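Local coordinates for glycogen synthase (Cyanobacterium sp. CLg1, PDB 6GNF), which belongs to the bacterial glycogen/starch synthase family of GT-B-type glycosyltransferases and binds adenosine-5'-diphosphate and a glycan, at residues Y91-K96 and L148-G153; C59-R64 and I102-H107; M21-F26 and G55-T60; T29-Y34 and D42-L47. All coordinates share one frame; numbering follows the deposited sequence.

From the N terminus, contact 3 sets 21-26 beside 55-60 and so closes the first beta-alpha-beta unit of the domain. Contact 4 lies nested inside that loop. Contact 2 begins on the strand where contact 3 ends, sharing Cys-59 and Thr-60, and carries the sheet on to 102-107. Contact 1 starts within the excursion between the two halves of contact 2 and ends beyond it, at 148-153, so these two cross along the chain. Contacts 2 and 3 thus join neighbouring strands of one mixed sheet, contact 1 lays a loop against it, and contact 4 packs the loop after the first strand on the helix that carries ligand-pocket residues Asp-42 and Val-43.

Contact 1 of 4, residues Y91-K96 and L148-G153; sequences YFHSYK and LLVPLG
Tyr-91, His-93 and Tyr-95 illustrate how alternate residues of a strand can receive a loop. They belong to strand 85-96 in the large mixed sheet of the N-terminal Rossmann-like domain, and all three point toward the chain leaving helix 146-149, which runs beside them only 15° from their direction.

The apolar packing gathers at the helix end. Val-150 lays CG2 over one face of the Tyr-91 ring, 4.2 Å from CG, while Leu-149 CD1 comes obliquely to Tyr-91 CE2 at 4.3 Å. The phenol oxygen of Tyr-91 is hydrogen-bonded to Ala-142 O, a second hold on the ring that Val-150 covers.

Polar linkage is indirect and centres on His-93. With its ring swung anti to the backbone nitrogen (chi1 -179°), CE1 lies 3.4 Å from Pro-151 O, and a water bridges the same two residues, 2.8 Å from His-93 ND1 and donating to Pro-151 O over 3.0 Å. The other ring nitrogen, NE2, bonds to Asp-100 OD1, the oxygen that also accepts the backbone N-H of Gly-153. One carboxylate oxygen therefore holds both the histidine and the loop.

The last element is close carbon packing on a glycine. At the backbone angles of Gly-153 a CB would be jammed against the carbonyl O of Leu-152, and Tyr-95 brings ring atom CE2 to 3.4 Å from Gly-153 CA.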
loop_
_atom_site.group_PDB
_atom_site.type_symbol
_atom_site.label_atom_id
_atom_site.label_comp_id
_atom_site.label_asym_id
_atom_site.label_seq_id
_atom_site.Cartn_x
_atom_site.Cartn_y
_atom_site.Cartn_z
ATOM N N TYR A 91 10.199 15.310 -18.612
ATOM C CA TYR A 91 9.216 14.240 -18.556
ATOM C C TYR A 91 9.644 13.109 -19.473
ATOM O O TYR A 91 10.015 13.315 -20.633
ATOM C CB TYR A 91 7.834 14.737 -18.972
ATOM C CG TYR A 91 7.244 15.795 -18.070
ATOM C CD1 TYR A 91 6.671 15.461 -16.844
ATOM C CD2 TYR A 91 7.216 17.131 -18.459
ATOM C CE1 TYR A 91 6.113 16.430 -16.020
ATOM C CE2 TYR A 91 6.672 18.114 -17.638
ATOM C CZ TYR A 91 6.116 17.764 -16.418
ATOM O OH TYR A 91 5.561 18.753 -15.605
ATOM N N PHE A 92 9.676 11.902 -18.918
ATOM C CA PHE A 92 9.874 10.694 -19.697
ATOM C C PHE A 92 8.529 9.991 -19.764
ATOM O O PHE A 92 7.657 10.239 -18.933
ATOM C CB PHE A 92 10.934 9.802 -19.057
ATOM C CG PHE A 92 12.340 10.283 -19.275
ATOM C CD1 PHE A 92 12.780 11.457 -18.684
ATOM C CD2 PHE A 92 13.216 9.569 -20.063
ATOM C CE1 PHE A 92 14.072 11.908 -18.876
ATOM C CE2 PHE A 92 14.512 10.005 -20.263
ATOM C CZ PHE A 92 14.941 11.182 -19.670
ATOM N N HIS A 93 8.381 9.101 -20.735
ATOM C CA HIS A 93 7.079 8.547 -21.082
ATOM C C HIS A 93 7.218 7.100 -21.515
ATOM O O HIS A 93 8.057 6.793 -22.343
ATOM C CB HIS A 93 6.470 9.398 -22.203
ATOM C CG HIS A 93 5.107 8.960 -22.638
ATOM N ND1 HIS A 93 4.525 9.410 -23.800
ATOM C CD2 HIS A 93 4.211 8.113 -22.078
ATOM C CE1 HIS A 93 3.333 8.855 -23.940
ATOM N NE2 HIS A 93 3.119 8.064 -22.909
ATOM N N SER A 94 6.446 6.215 -20.894
ATOM C CA SER A 94 6.286 4.851 -21.390
ATOM C C SER A 94 4.810 4.522 -21.546
ATOM O O SER A 94 3.961 5.208 -20.977
ATOM C CB SER A 94 7.013 3.822 -20.511
ATOM O OG SER A 94 6.642 3.892 -19.152
ATOM N N TYR A 95 4.522 3.534 -22.389
ATOM C CA TYR A 95 3.151 3.186 -22.733
ATOM C C TYR A 95 2.984 1.690 -22.680
ATOM O O TYR A 95 3.754 0.951 -23.271
ATOM C CB TYR A 95 2.770 3.794 -24.091
ATOM C CG TYR A 95 1.334 3.544 -24.486
ATOM C CD1 TYR A 95 0.960 2.348 -25.070
ATOM C CD2 TYR A 95 0.340 4.485 -24.230
ATOM C CE1 TYR A 95 -0.359 2.101 -25.411
ATOM C CE2 TYR A 95 -0.974 4.251 -24.589
ATOM C CZ TYR A 95 -1.307 3.072 -25.210
ATOM O OH TYR A 95 -2.611 2.773 -25.531
ATOM N N LYS A 96 2.054 1.221 -21.855
ATOM C CA LYS A 96 1.906 -0.210 -21.631
ATOM C C LYS A 96 0.472 -0.602 -21.273
ATOM O O LYS A 96 -0.101 -0.061 -20.322
ATOM C CB LYS A 96 2.850 -0.646 -20.514
ATOM C CG LYS A 96 3.368 -2.065 -20.660
ATOM C CD LYS A 96 4.288 -2.436 -19.506
ATOM C CE LYS A 96 3.505 -2.775 -18.246
ATOM N NZ LYS A 96 4.048 -2.087 -17.044
ATOM N N LEU A 148 -1.590 18.992 -19.757
ATOM C CA LEU A 148 -1.523 20.101 -20.708
ATOM C C LEU A 148 -0.405 19.940 -21.734
ATOM O O LEU A 148 -0.499 20.487 -22.828
ATOM C CB LEU A 148 -1.333 21.423 -19.963
ATOM C CG LEU A 148 -2.345 21.742 -18.857
ATOM C CD1 LEU A 148 -1.938 23.017 -18.129
ATOM C CD2 LEU A 148 -3.744 21.877 -19.424
ATOM N N LEU A 149 0.636 19.173 -21.397
ATOM C CA LEU A 149 1.889 19.182 -22.164
ATOM C C LEU A 149 2.250 17.882 -22.860
ATOM O O LEU A 149 2.778 17.895 -23.979
ATOM C CB LEU A 149 3.051 19.546 -21.235
ATOM C CG LEU A 149 3.196 20.973 -20.717
ATOM C CD1 LEU A 149 4.409 21.098 -19.804
ATOM C CD2 LEU A 149 3.223 21.999 -21.833
ATOM N N VAL A 150 1.957 16.753 -22.230
ATOM C CA VAL A 150 2.504 15.473 -22.683
ATOM C C VAL A 150 1.542 14.723 -23.620
ATOM O O VAL A 150 0.490 14.252 -23.191
ATOM C CB VAL A 150 2.864 14.576 -21.480
ATOM C CG1 VAL A 150 3.451 13.255 -21.941
ATOM C CG2 VAL A 150 3.857 15.287 -20.562
ATOM N N PRO A 151 1.932 14.533 -24.896
ATOM C CA PRO A 151 1.063 13.789 -25.799
ATOM C C PRO A 151 1.033 12.309 -25.444
ATOM O O PRO A 151 2.077 11.673 -25.268
ATOM C CB PRO A 151 1.706 13.989 -27.171
ATOM C CG PRO A 151 3.137 14.278 -26.882
ATOM C CD PRO A 151 3.172 14.977 -25.557
ATOM N N LEU A 152 -0.165 11.748 -25.403
ATOM C CA LEU A 152 -0.380 10.415 -24.875
ATOM C C LEU A 152 -0.599 9.413 -25.997
ATOM O O LEU A 152 -0.616 9.750 -27.176
ATOM C CB LEU A 152 -1.586 10.426 -23.930
ATOM C CG LEU A 152 -1.511 11.383 -22.752
ATOM C CD1 LEU A 152 -2.782 11.322 -21.929
ATOM C CD2 LEU A 152 -0.301 11.098 -21.868
ATOM N N GLY A 153 -0.718 8.153 -25.614
ATOM C CA GLY A 153 -0.940 7.071 -26.554
ATOM C C GLY A 153 0.370 6.500 -27.052
ATOM O O GLY A 153 1.454 6.957 -26.661
HETATM O O HOH W 1 5.045 11.851 -25.100
#

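Contact 2 of 4, residues C59-R64 and I102-H107; sequences CTVAPR and IWVDHH. With SO4 (sulfate ion), chain G.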
loop_
_atom_site.group_PDB
_atom_site.type_symbol
_atom_site.label_atom_id
_atom_site.label_comp_id
_atom_site.label_asym_id
_atom_site.label_seq_id
_atom_site.Cartn_x
_atom_site.Cartn_y
_atom_site.Cartn_z
ATOM N N CYS A 59 -3.630 7.905 -17.349
ATOM C CA CYS A 59 -2.177 7.982 -17.241
ATOM C C CYS A 59 -1.786 7.999 -15.778
ATOM O O CYS A 59 -2.614 8.268 -14.913
ATOM C CB CYS A 59 -1.621 9.213 -17.950
ATOM S SG CYS A 59 -2.007 10.786 -17.149
ATOM N N THR A 60 -0.533 7.655 -15.508
ATOM C CA THR A 60 0.030 7.785 -14.175
ATOM C C THR A 60 1.199 8.753 -14.266
ATOM O O THR A 60 1.862 8.869 -15.310
ATOM C CB THR A 60 0.547 6.450 -13.602
ATOM O OG1 THR A 60 1.704 6.042 -14.350
ATOM C CG2 THR A 60 -0.549 5.378 -13.642
ATOM N N VAL A 61 1.415 9.485 -13.180
ATOM C CA VAL A 61 2.555 10.373 -13.052
ATOM C C VAL A 61 3.265 10.042 -11.762
ATOM O O VAL A 61 2.632 10.006 -10.700
ATOM C CB VAL A 61 2.131 11.856 -12.991
ATOM C CG1 VAL A 61 3.358 12.751 -12.926
ATOM C CG2 VAL A 61 1.270 12.216 -14.187
ATOM N N ALA A 62 4.576 9.820 -11.853
ATOM C CA ALA A 62 5.366 9.480 -10.681
ATOM C C ALA A 62 6.810 9.874 -10.922
ATOM O O ALA A 62 7.197 10.146 -12.055
ATOM C CB ALA A 62 5.267 7.996 -10.413
ATOM N N PRO A 63 7.630 9.888 -9.865
ATOM C CA PRO A 63 9.036 10.266 -10.058
ATOM C C PRO A 63 9.823 9.234 -10.839
ATOM O O PRO A 63 9.547 8.039 -10.749
ATOM C CB PRO A 63 9.578 10.355 -8.626
ATOM C CG PRO A 63 8.368 10.579 -7.779
ATOM C CD PRO A 63 7.284 9.784 -8.435
ATOM N N ARG A 64 10.802 9.689 -11.609
ATOM C CA ARG A 64 11.713 8.789 -12.318
ATOM C C ARG A 64 12.876 8.424 -11.394
ATOM O O ARG A 64 13.923 9.059 -11.400
ATOM C CB ARG A 64 12.213 9.452 -13.605
ATOM C CG ARG A 64 13.032 8.553 -14.517
ATOM C CD ARG A 64 13.417 9.328 -15.761
ATOM N NE ARG A 64 14.211 8.538 -16.686
ATOM C CZ ARG A 64 15.475 8.769 -17.027
ATOM N NH1 ARG A 64 16.167 9.783 -16.529
ATOM N NH2 ARG A 64 16.056 7.957 -17.890
ATOM N N ILE A 102 3.932 8.479 -17.101
ATOM C CA ILE A 102 4.759 9.658 -17.223
ATOM C C ILE A 102 5.667 9.703 -16.009
ATOM O O ILE A 102 5.213 9.559 -14.869
ATOM C CB ILE A 102 3.904 10.939 -17.247
ATOM C CG1 ILE A 102 2.759 10.825 -18.269
ATOM C CG2 ILE A 102 4.775 12.158 -17.507
ATOM C CD1 ILE A 102 3.206 10.461 -19.650
ATOM N N TRP A 103 6.950 9.933 -16.247
ATOM C CA TRP A 103 7.934 9.938 -15.182
ATOM C C TRP A 103 8.604 11.294 -15.090
ATOM O O TRP A 103 9.161 11.804 -16.062
ATOM C CB TRP A 103 8.993 8.888 -15.455
ATOM C CG TRP A 103 8.440 7.553 -15.805
ATOM C CD1 TRP A 103 8.434 6.977 -17.032
ATOM C CD2 TRP A 103 7.816 6.618 -14.917
ATOM N NE1 TRP A 103 7.855 5.735 -16.970
ATOM C CE2 TRP A 103 7.481 5.484 -15.683
ATOM C CE3 TRP A 103 7.533 6.619 -13.551
ATOM C CZ2 TRP A 103 6.854 4.373 -15.140
ATOM C CZ3 TRP A 103 6.904 5.498 -12.999
ATOM C CH2 TRP A 103 6.568 4.394 -13.794
ATOM N N VAL A 104 8.563 11.872 -13.898
ATOM C CA VAL A 104 9.122 13.185 -13.656
ATOM C C VAL A 104 10.600 13.037 -13.339
ATOM O O VAL A 104 10.969 12.431 -12.340
ATOM C CB VAL A 104 8.399 13.875 -12.488
ATOM C CG1 VAL A 104 8.932 15.286 -12.289
ATOM C CG2 VAL A 104 6.901 13.904 -12.741
ATOM N N ASP A 105 11.445 13.630 -14.175
ATOM C CA ASP A 105 12.880 13.459 -14.060
ATOM C C ASP A 105 13.555 14.680 -13.436
ATOM O O ASP A 105 13.386 15.809 -13.887
ATOM C CB ASP A 105 13.492 13.196 -15.427
ATOM C CG ASP A 105 15.007 13.025 -15.371
ATOM O OD1 ASP A 105 15.525 12.050 -14.781
ATOM O OD2 ASP A 105 15.706 13.903 -15.936
ATOM N N HIS A 106 14.354 14.431 -12.401
ATOM C CA HIS A 106 15.131 15.463 -11.729
ATOM C C HIS A 106 16.240 14.796 -10.928
ATOM O O HIS A 106 16.069 13.686 -10.441
ATOM C CB HIS A 106 14.248 16.277 -10.786
ATOM C CG HIS A 106 14.846 17.584 -10.380
ATOM N ND1 HIS A 106 15.784 17.700 -9.378
ATOM C CD2 HIS A 106 14.650 18.835 -10.855
ATOM C CE1 HIS A 106 16.146 18.963 -9.253
ATOM N NE2 HIS A 106 15.471 19.676 -10.138
ATOM N N HIS A 107 17.350 15.504 -10.761
ATOM C CA HIS A 107 18.499 15.002 -10.016
ATOM C C HIS A 107 18.115 14.452 -8.622
ATOM O O HIS A 107 18.636 13.434 -8.212
ATOM C CB HIS A 107 19.592 16.101 -9.967
ATOM C CG HIS A 107 20.631 15.909 -8.912
ATOM N ND1 HIS A 107 21.774 15.162 -9.134
ATOM C CD2 HIS A 107 20.758 16.428 -7.667
ATOM C CE1 HIS A 107 22.538 15.194 -8.056
ATOM N NE2 HIS A 107 21.941 15.950 -7.150
HETATM S S SO4 G . 19.292 10.288 -18.934
HETATM O O1 SO4 G . 19.102 11.605 -19.596
HETATM O O2 SO4 G . 19.031 10.361 -17.474
HETATM O O3 SO4 G . 20.697 9.875 -19.136
HETATM O O4 SO4 G . 18.388 9.288 -19.547
HETATM O O HOH W 2 4.069 6.862 -14.102
HETATM O O HOH W 3 14.730 11.638 -12.151
#
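The parallel pairing of Thr-60 to Arg-64 with Ile-102 to Val-104 lies in the mixed sheet of the N-terminal domain, at the point where its antiparallel edge gives way to the parallel Rossmann-like core. Four backbone bonds alternate along the strands, from Ile-102 N to Thr-60 O (2.8 Å) through to Arg-64 N on Val-104 O (2.8 Å), and the strand axes cross at -26°.

Ala-62 and Trp-103 occupy one face, where Ala-62 CB meets the benzo-ring atom Trp-103 CZ3 at 4.0 Å and the indole NE1 is bonded to Ser-94 OG. The other face is aliphatic, with Val-61 CG1 against Val-104 CG2 at 3.7 Å.

Beyond the last pair, Arg-64 runs extended as far as NE, side by side with Asp-105. Its NH1 forms a salt bridge to Asp-105 OD1 (2.9 Å). The oxygen lies in the guanidinium plane, yet the arginine reaches it from above the carboxylate, the two planes being 70° apart. Arg-64 NH1 also meets O2 of a sulfate, probably from the crystallisation liquor, at 3.1 Å in a nearly straight bond (175°), and NH2 meets O4 at 3.2 Å. Arg-90, paired with Asp-105 OD2, shares the sulfate, so two arginines converge on two anions.

Phe-92 of strand 85-96 forms a cation-pi contact with Arg-64, strand 23-27 flanks Cys-59 to Val-61, and helix 132-144 packs on Val-61, Pro-63 and Val-104.

Contact 3 of 4, residues M21-F26 and G55-T60; sequences MLNICF and GHKVCT. With SO4 (sulfate ion), chain H.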
loop_
_atom_site.group_PDB
_atom_site.type_symbol
_atom_site.label_atom_id
_atom_site.label_comp_id
_atom_site.label_asym_id
_atom_site.label_seq_id
_atom_site.Cartn_x
_atom_site.Cartn_y
_atom_site.Cartn_z
ATOM N N MET A 21 -16.080 8.905 -22.380
ATOM C CA MET A 21 -14.691 8.705 -22.005
ATOM C C MET A 21 -14.238 9.704 -20.935
ATOM O O MET A 21 -14.310 10.911 -21.132
ATOM C CB MET A 21 -13.825 8.835 -23.261
ATOM C CG MET A 21 -12.365 8.445 -23.086
ATOM S SD MET A 21 -11.450 8.464 -24.645
ATOM C CE MET A 21 -12.214 7.098 -25.520
ATOM N N LEU A 22 -13.813 9.183 -19.788
ATOM C CA LEU A 22 -13.212 9.974 -18.723
ATOM C C LEU A 22 -11.715 10.143 -18.948
ATOM O O LEU A 22 -11.066 9.278 -19.529
ATOM C CB LEU A 22 -13.415 9.296 -17.370
ATOM C CG LEU A 22 -14.858 9.087 -16.930
ATOM C CD1 LEU A 22 -14.914 8.073 -15.803
ATOM C CD2 LEU A 22 -15.491 10.403 -16.514
ATOM N N ASN A 23 -11.189 11.259 -18.456
ATOM C CA ASN A 23 -9.764 11.536 -18.442
ATOM C C ASN A 23 -9.281 11.458 -17.002
ATOM O O ASN A 23 -9.674 12.278 -16.171
ATOM C CB ASN A 23 -9.508 12.931 -19.000
ATOM C CG ASN A 23 -9.930 13.066 -20.454
ATOM O OD1 ASN A 23 -9.586 12.241 -21.290
ATOM N ND2 ASN A 23 -10.672 14.116 -20.760
ATOM N N ILE A 24 -8.461 10.458 -16.699
ATOM C CA ILE A 24 -8.041 10.202 -15.332
ATOM C C ILE A 24 -6.524 10.210 -15.241
ATOM O O ILE A 24 -5.853 9.436 -15.910
ATOM C CB ILE A 24 -8.570 8.848 -14.832
ATOM C CG1 ILE A 24 -10.070 8.724 -15.117
ATOM C CG2 ILE A 24 -8.317 8.691 -13.338
ATOM C CD1 ILE A 24 -10.597 7.327 -14.967
ATOM N N CYS A 25 -5.998 11.050 -14.358
ATOM C CA CYS A 25 -4.563 11.181 -14.161
ATOM C C CYS A 25 -4.207 10.783 -12.727
ATOM O O CYS A 25 -4.547 11.503 -11.788
ATOM C CB CYS A 25 -4.148 12.621 -14.440
ATOM S SG CYS A 25 -2.388 12.933 -14.222
ATOM N N PHE A 26 -3.578 9.615 -12.564
ATOM C CA PHE A 26 -3.170 9.111 -11.241
ATOM C C PHE A 26 -1.810 9.672 -10.900
ATOM O O PHE A 26 -0.886 9.615 -11.723
ATOM C CB PHE A 26 -3.050 7.584 -11.235
ATOM C CG PHE A 26 -4.357 6.871 -11.086
ATOM C CD1 PHE A 26 -5.243 6.804 -12.139
ATOM C CD2 PHE A 26 -4.695 6.255 -9.894
ATOM C CE1 PHE A 26 -6.454 6.140 -12.007
ATOM C CE2 PHE A 26 -5.901 5.588 -9.752
ATOM C CZ PHE A 26 -6.781 5.528 -10.810
ATOM N N GLY A 55 -12.230 1.521 -21.335
ATOM C CA GLY A 55 -12.265 2.501 -22.422
ATOM C C GLY A 55 -11.938 3.932 -22.043
ATOM O O GLY A 55 -12.031 4.821 -22.876
ATOM N N HIS A 56 -11.538 4.176 -20.800
ATOM C CA HIS A 56 -11.218 5.539 -20.379
ATOM C C HIS A 56 -9.768 5.880 -20.701
ATOM O O HIS A 56 -8.944 4.984 -20.917
ATOM C CB HIS A 56 -11.520 5.727 -18.893
ATOM C CG HIS A 56 -12.919 5.348 -18.528
ATOM N ND1 HIS A 56 -14.017 6.043 -18.980
ATOM C CD2 HIS A 56 -13.403 4.320 -17.793
ATOM C CE1 HIS A 56 -15.119 5.469 -18.531
ATOM N NE2 HIS A 56 -14.774 4.420 -17.808
ATOM N N LYS A 57 -9.473 7.176 -20.749
ATOM C CA LYS A 57 -8.131 7.656 -21.025
ATOM C C LYS A 57 -7.425 7.872 -19.703
ATOM O O LYS A 57 -7.801 8.751 -18.928
ATOM C CB LYS A 57 -8.182 8.955 -21.818
ATOM C CG LYS A 57 -6.817 9.402 -22.308
ATOM C CD LYS A 57 -6.874 10.766 -22.974
ATOM C CE LYS A 57 -7.626 10.716 -24.291
ATOM N NZ LYS A 57 -7.456 11.993 -25.044
ATOM N N VAL A 58 -6.353 7.118 -19.485
ATOM C CA VAL A 58 -5.726 7.007 -18.174
ATOM C C VAL A 58 -4.215 7.155 -18.275
ATOM O O VAL A 58 -3.600 6.608 -19.177
ATOM C CB VAL A 58 -6.029 5.632 -17.551
ATOM C CG1 VAL A 58 -5.601 5.588 -16.100
ATOM C CG2 VAL A 58 -7.515 5.311 -17.669
ATOM N N CYS A 59 -3.630 7.905 -17.349
ATOM C CA CYS A 59 -2.177 7.982 -17.241
ATOM C C CYS A 59 -1.786 7.999 -15.778
ATOM O O CYS A 59 -2.614 8.268 -14.913
ATOM C CB CYS A 59 -1.621 9.213 -17.950
ATOM S SG CYS A 59 -2.007 10.786 -17.149
ATOM N N THR A 60 -0.533 7.655 -15.508
ATOM C CA THR A 60 0.030 7.785 -14.175
ATOM C C THR A 60 1.199 8.753 -14.266
ATOM O O THR A 60 1.862 8.869 -15.310
ATOM C CB THR A 60 0.547 6.450 -13.602
ATOM O OG1 THR A 60 1.704 6.042 -14.350
ATOM C CG2 THR A 60 -0.549 5.378 -13.642
HETATM S S SO4 H . -12.449 16.218 -23.481
HETATM O O1 SO4 H . -11.726 17.334 -22.832
HETATM O O2 SO4 H . -13.753 16.027 -22.799
HETATM O O3 SO4 H . -11.657 14.967 -23.392
HETATM O O4 SO4 H . -12.647 16.567 -24.910
HETATM O O HOH W 4 -8.888 13.759 -23.498
#
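His-56 and Leu-22 lie side by side just ahead of the two parallel strands of a beta-alpha-beta crossover, 23-27 and 57-63, joined through helix 39-54. Leu-22 CD1 sits over one imidazole face, 4.0 Å from the centroid of the His-56 ring, in a CH-pi contact. The same ring accepts the Leu-22 backbone N-H at ND1 (3.2 Å), with the donor tilted 21° from its plane. Two different contacts thus fix the rotation of the imidazole.

Asn-23 and Lys-57 also point the same way. The amide OD1 rests 3.5 Å from Lys-57 CD, and a water joins this oxygen to the ammonium group. Asn-23 ND2 turns instead to sulfate O3 (2.9 Å) and to the carbonyl of Asn-164.

On the opposite face, toward helix 39-54, Phe-26 meets Val-58 aslant, its CD1 4.2 Å from Val-58 CG1. Between these pairs run regular backbone bonds, such as Ile-24 N to Lys-57 O at 2.9 Å.

Back on the face of Asn-23 and Lys-57, the two cysteines meet as apolar neighbours. Cys-25 sends its sulfur anti to the backbone nitrogen, whereas that of Cys-59 stands between nitrogen and carbonyl carbon (chi1 70°), leaving Cys-25 SG 3.6 Å from Cys-59 SG.

Contact 4 of 4, residues T29-Y34 and D42-L47; sequences TEVAPY and DVTEGL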
loop_
_atom_site.group_PDB
_atom_site.type_symbol
_atom_site.label_atom_id
_atom_site.label_comp_id
_atom_site.label_asym_id
_atom_site.label_seq_id
_atom_site.Cartn_x
_atom_site.Cartn_y
_atom_site.Cartn_z
ATOM N N THR A 29 3.840 8.220 -5.771
ATOM C CA THR A 29 5.274 7.958 -5.677
ATOM C C THR A 29 5.645 6.582 -6.218
ATOM O O THR A 29 6.812 6.325 -6.445
ATOM C CB THR A 29 5.742 8.032 -4.215
ATOM O OG1 THR A 29 4.828 7.280 -3.404
ATOM C CG2 THR A 29 5.726 9.448 -3.744
ATOM N N GLU A 30 4.657 5.698 -6.380
ATOM C CA GLU A 30 4.917 4.309 -6.735
ATOM C C GLU A 30 4.008 3.857 -7.862
ATOM O O GLU A 30 2.803 4.075 -7.802
ATOM C CB GLU A 30 4.622 3.399 -5.548
ATOM C CG GLU A 30 5.667 3.385 -4.459
ATOM C CD GLU A 30 5.297 2.458 -3.307
ATOM O OE1 GLU A 30 4.684 1.382 -3.528
ATOM O OE2 GLU A 30 5.634 2.829 -2.163
ATOM N N VAL A 31 4.584 3.165 -8.843
ATOM C CA VAL A 31 3.809 2.465 -9.874
ATOM C C VAL A 31 4.509 1.144 -10.185
ATOM O O VAL A 31 5.579 1.133 -10.781
ATOM C CB VAL A 31 3.692 3.282 -11.188
ATOM C CG1 VAL A 31 2.849 2.523 -12.203
ATOM C CG2 VAL A 31 3.090 4.653 -10.934
ATOM N N ALA A 32 3.912 0.036 -9.768
ATOM C CA ALA A 32 4.486 -1.272 -10.057
ATOM C C ALA A 32 4.421 -1.519 -11.558
ATOM O O ALA A 32 3.523 -1.019 -12.226
ATOM C CB ALA A 32 3.730 -2.372 -9.316
ATOM N N PRO A 33 5.383 -2.286 -12.102
ATOM C CA PRO A 33 6.528 -2.898 -11.433
ATOM C C PRO A 33 7.770 -1.998 -11.406
ATOM O O PRO A 33 8.818 -2.405 -10.952
ATOM C CB PRO A 33 6.785 -4.141 -12.284
ATOM C CG PRO A 33 6.392 -3.723 -13.668
ATOM C CD PRO A 33 5.334 -2.656 -13.528
ATOM N N TYR A 34 7.628 -0.738 -11.784
ATOM C CA TYR A 34 8.775 0.159 -11.917
ATOM C C TYR A 34 9.269 0.575 -10.527
ATOM O O TYR A 34 10.464 0.586 -10.238
ATOM C CB TYR A 34 8.345 1.411 -12.676
ATOM C CG TYR A 34 7.770 1.157 -14.056
ATOM C CD1 TYR A 34 8.602 1.138 -15.178
ATOM C CD2 TYR A 34 6.399 0.956 -14.249
ATOM C CE1 TYR A 34 8.092 0.916 -16.445
ATOM C CE2 TYR A 34 5.882 0.730 -15.511
ATOM C CZ TYR A 34 6.731 0.712 -16.611
ATOM O OH TYR A 34 6.260 0.499 -17.896
ATOM N N ASP A 42 0.975 -1.605 -6.417
ATOM C CA ASP A 42 0.104 -2.584 -7.059
ATOM C C ASP A 42 -1.216 -1.964 -7.481
ATOM O O ASP A 42 -1.662 -2.206 -8.590
ATOM C CB ASP A 42 -0.155 -3.785 -6.150
ATOM C CG ASP A 42 1.100 -4.636 -5.913
ATOM O OD1 ASP A 42 1.960 -4.783 -6.817
ATOM O OD2 ASP A 42 1.234 -5.183 -4.789
ATOM N N VAL A 43 -1.798 -1.116 -6.635
ATOM C CA VAL A 43 -3.058 -0.455 -6.969
ATOM C C VAL A 43 -2.876 0.478 -8.172
ATOM O O VAL A 43 -3.669 0.435 -9.119
ATOM C CB VAL A 43 -3.622 0.342 -5.779
ATOM C CG1 VAL A 43 -4.850 1.131 -6.207
ATOM C CG2 VAL A 43 -3.960 -0.590 -4.609
ATOM N N THR A 44 -1.819 1.281 -8.163
ATOM C CA THR A 44 -1.590 2.226 -9.267
ATOM C C THR A 44 -1.154 1.529 -10.566
ATOM O O THR A 44 -1.161 2.141 -11.643
ATOM C CB THR A 44 -0.590 3.345 -8.895
ATOM O OG1 THR A 44 0.660 2.776 -8.524
ATOM C CG2 THR A 44 -1.101 4.105 -7.718
ATOM N N GLU A 45 -0.818 0.245 -10.479
ATOM C CA GLU A 45 -0.653 -0.570 -11.673
ATOM C C GLU A 45 -2.003 -1.111 -12.140
ATOM O O GLU A 45 -2.384 -0.895 -13.282
ATOM C CB GLU A 45 0.302 -1.734 -11.412
ATOM C CG GLU A 45 0.568 -2.578 -12.654
ATOM C CD GLU A 45 1.361 -3.846 -12.386
ATOM O OE1 GLU A 45 1.779 -4.076 -11.240
ATOM O OE2 GLU A 45 1.584 -4.620 -13.331
ATOM N N GLY A 46 -2.701 -1.815 -11.250
ATOM C CA GLY A 46 -3.886 -2.583 -11.614
ATOM C C GLY A 46 -5.148 -1.806 -11.917
ATOM O O GLY A 46 -5.851 -2.104 -12.878
ATOM N N LEU A 47 -5.450 -0.817 -11.087
ATOM C CA LEU A 47 -6.681 -0.044 -11.254
ATOM C C LEU A 47 -6.652 0.780 -12.551
ATOM O O LEU A 47 -7.606 0.723 -13.327
ATOM C CB LEU A 47 -6.964 0.810 -10.005
ATOM C CG LEU A 47 -8.130 1.804 -10.049
ATOM C CD1 LEU A 47 -9.430 1.145 -10.500
ATOM C CD2 LEU A 47 -8.311 2.467 -8.687
#
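Thr-44 and Glu-30 hold the tight centre of this contact, in which the loop after strand 23-27 folds back on the first turns of helix 39-54. Thr-44 OG1, placed between the backbone nitrogen and carbonyl carbon (chi1 59°), donates to Glu-30 O over 2.6 Å. The donor is tilted 25° from the carbonyl plane. Ser-28 OG bonds to the same oxygen, so two hydroxyls grip it. Val-31 closes in beside the threonine, its CA 3.4 Å from Thr-44 OG1.

Next to it in the helix, Glu-45 stretches along Ala-32. Its CG lies 3.4 Å from Ala-32 O, and OE1 reaches Ala-32 CB at 3.2 Å, while OE2 forms a salt bridge with Lys-306.

Packing is slacker toward the solvent side, where the side chain of Pro-33, exposed and preceded by a cis peptide bond, comes no nearer than 4.2 Å, CD to Glu-45 OE2. On the ligand side, Asp-42 OD1 lightly touches Ala-32 CB at 3.9 Å, its side chain lying against the bound adenosine-5'-diphosphate.

The connection between the segments, running into the start of helix 39-54, carries the family's K-X-G-G-L sequence (Lys-36 to Leu-40). Beyond it, Val-43 touches the bound glycan, Leu-47 packs on helix 526-540, and Pro-33 and Tyr-34 rest against strand 85-96.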